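Side-chain contact in uncharacterized protein (Leptotrichia buccalis, PDB 3T8K), which is of unknown function but folds as a row of paired helices of the ankyrin-repeat type, which probably serves for binding partners: residues A[128-131]-A[132-135]. Numbering follows the deposited sequence.
Sequences DENE and MIPL
The carboxamide of Asn130 meets Ile133 by its oxygen: OD1 lies 4.0 Å from Ile133 CD1, the side chains crossing at a slant. Of the other flat groups, the Glu129 peptide carbonyl and the Asp128 carboxylate take part. Met132 N stands above the carbonyl plane of Glu129, 67° out of it, and donates to Glu129 O over 2.7 Å with an N-H...O angle of 133°, a bent i to i+3 bond that marks a tight first turn of helix 129-140. At the N-cap, Asp128 OD2 accepts from Asn130 N on its anti side (3.1 Å). Ile133 CG1, anti to its own carbonyl carbon (chi1 -70°), runs back along this turn and packs 3.6 Å from Glu129 O; an alanine in place of Ile133 would probably open a gap beside Glu129 O and leave the Asn130 amide without its apolar neighbour. Met132, a selenomethionine bent at chi2 and chi3, packs its side chain on Ile90 at helix 90-102 and on loop residues Ile122 and Tyr125. Pro134 has no N-H to give, and its CD sits 3.5 Å from Glu131 O. A water bridges the kink, donating to Glu131 O (2.6 Å) and accepting from Leu135 N (3.1 Å). Side-chain cap, bent bond and water thus supply polar partners where regular helix bonding is incomplete.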
ATOM      1  N   ASP A 128       0.578  10.315  17.673  1.00 43.79           N
ATOM      2  CA  ASP A 128      -0.120  11.343  18.431  1.00 43.90           C
ATOM      3  C   ASP A 128      -0.373  12.568  17.554  1.00 43.10           C
ATOM      4  O   ASP A 128       0.513  13.024  16.829  1.00 41.32           O
ATOM      5  CB  ASP A 128       0.674  11.730  19.678  1.00 49.00           C
ATOM      6  CG  ASP A 128      -0.164  12.484  20.680  1.00 60.44           C
ATOM      7  OD1 ASP A 128      -0.796  11.823  21.534  1.00 63.12           O
ATOM      8  OD2 ASP A 128      -0.204  13.733  20.609  1.00 64.63           O
ATOM      9  N   GLU A 129      -1.589  13.091  17.618  1.00 44.12           N
ATOM     10  CA  GLU A 129      -1.971  14.217  16.778  1.00 38.84           C
ATOM     11  C   GLU A 129      -1.104  15.454  16.987  1.00 39.51           C
ATOM     12  O   GLU A 129      -0.937  16.259  16.072  1.00 41.20           O
ATOM     13  CB  GLU A 129      -3.437  14.564  16.999  1.00 41.90           C
ATOM     14  CG  GLU A 129      -4.384  13.728  16.173  1.00 38.16           C
ATOM     15  CD  GLU A 129      -5.761  14.339  16.124  1.00 36.13           C
ATOM     16  OE1 GLU A 129      -6.382  14.503  17.194  1.00 34.38           O
ATOM     17  OE2 GLU A 129      -6.214  14.681  15.015  1.00 33.95           O
ATOM     18  N   ASN A 130      -0.568  15.619  18.193  1.00 36.55           N
ATOM     19  CA  ASN A 130       0.374  16.703  18.437  1.00 37.39           C
ATOM     20  C   ASN A 130       1.468  16.673  17.368  1.00 36.19           C
ATOM     21  O   ASN A 130       1.912  17.713  16.879  1.00 35.00           O
ATOM     22  CB  ASN A 130       0.993  16.583  19.831  1.00 45.43           C
ATOM     23  CG  ASN A 130       1.710  17.850  20.258  1.00 60.82           C
ATOM     24  OD1 ASN A 130       1.145  18.944  20.199  1.00 61.79           O
ATOM     25  ND2 ASN A 130       2.967  17.712  20.676  1.00 67.52           N
ATOM     26  N   GLU A 131       1.891  15.468  17.007  1.00 35.54           N
ATOM     27  CA  GLU A 131       2.901  15.295  15.965  1.00 35.31           C
ATOM     28  C   GLU A 131       2.362  15.601  14.570  1.00 36.44           C
ATOM     29  O   GLU A 131       3.134  15.922  13.660  1.00 34.26           O
ATOM     30  CB  GLU A 131       3.483  13.883  16.015  1.00 42.88           C
ATOM     31  CG  GLU A 131       4.340  13.613  17.240  1.00 56.71           C
ATOM     32  CD  GLU A 131       4.767  12.161  17.345  1.00 65.06           C
ATOM     33  OE1 GLU A 131       5.336  11.628  16.366  1.00 67.30           O
ATOM     34  OE2 GLU A 131       4.527  11.553  18.411  1.00 70.15           O
HETATM   35  N   MSE A 132       1.043  15.511  14.403  1.00 33.23           N
HETATM   36  CA  MSE A 132       0.416  15.703  13.091  1.00 31.50           C
HETATM   37  C   MSE A 132       0.174  17.182  12.778  1.00 30.28           C
HETATM   38  O   MSE A 132      -0.136  17.541  11.651  1.00 28.25           O
HETATM   39  CB  MSE A 132      -0.932  14.961  13.020  1.00 31.22           C
HETATM   40  CG  MSE A 132      -0.871  13.449  13.237  1.00 32.21           C
HETATM   41 SE   MSE A 132       0.121  12.601  11.809  0.70 39.45          SE
HETATM   42  CE  MSE A 132      -1.066  13.067  10.345  1.00 35.14           C
ATOM     43  N   ILE A 133       0.283  18.041  13.782  1.00 35.52           N
ATOM     44  CA  ILE A 133      -0.093  19.443  13.602  1.00 32.32           C
ATOM     45  C   ILE A 133       0.626  20.165  12.452  1.00 29.88           C
ATOM     46  O   ILE A 133      -0.020  20.834  11.652  1.00 33.96           O
ATOM     47  CB  ILE A 133       0.006  20.245  14.919  1.00 32.95           C
ATOM     48  CG1 ILE A 133      -1.098  19.801  15.875  1.00 36.81           C
ATOM     49  CG2 ILE A 133      -0.109  21.737  14.647  1.00 33.08           C
ATOM     50  CD1 ILE A 133      -1.040  20.471  17.214  1.00 39.41           C
ATOM     51  N   PRO A 134       1.957  20.028  12.357  1.00 33.40           N
ATOM     52  CA  PRO A 134       2.619  20.683  11.224  1.00 30.76           C
ATOM     53  C   PRO A 134       2.025  20.238   9.888  1.00 26.75           C
ATOM     54  O   PRO A 134       1.741  21.086   9.039  1.00 27.31           O
ATOM     55  CB  PRO A 134       4.074  20.226  11.359  1.00 33.98           C
ATOM     56  CG  PRO A 134       4.236  19.960  12.825  1.00 35.44           C
ATOM     57  CD  PRO A 134       2.922  19.357  13.247  1.00 35.06           C
ATOM     58  N   LEU A 135       1.828  18.932   9.710  1.00 25.29           N
ATOM     59  CA  LEU A 135       1.220  18.420   8.487  1.00 27.79           C
ATOM     60  C   LEU A 135      -0.210  18.936   8.307  1.00 26.53           C
ATOM     61  O   LEU A 135      -0.590  19.338   7.214  1.00 23.81           O
ATOM     62  CB  LEU A 135       1.272  16.882   8.439  1.00 25.42           C
ATOM     63  CG  LEU A 135       0.584  16.210   7.255  1.00 23.71           C
ATOM     64  CD1 LEU A 135       1.199  16.705   5.943  1.00 28.30           C
ATOM     65  CD2 LEU A 135       0.676  14.678   7.343  1.00 22.48           C
TER
HETATM   66  O   HOH W   1       3.381  16.726  11.206  1.00 32.00           O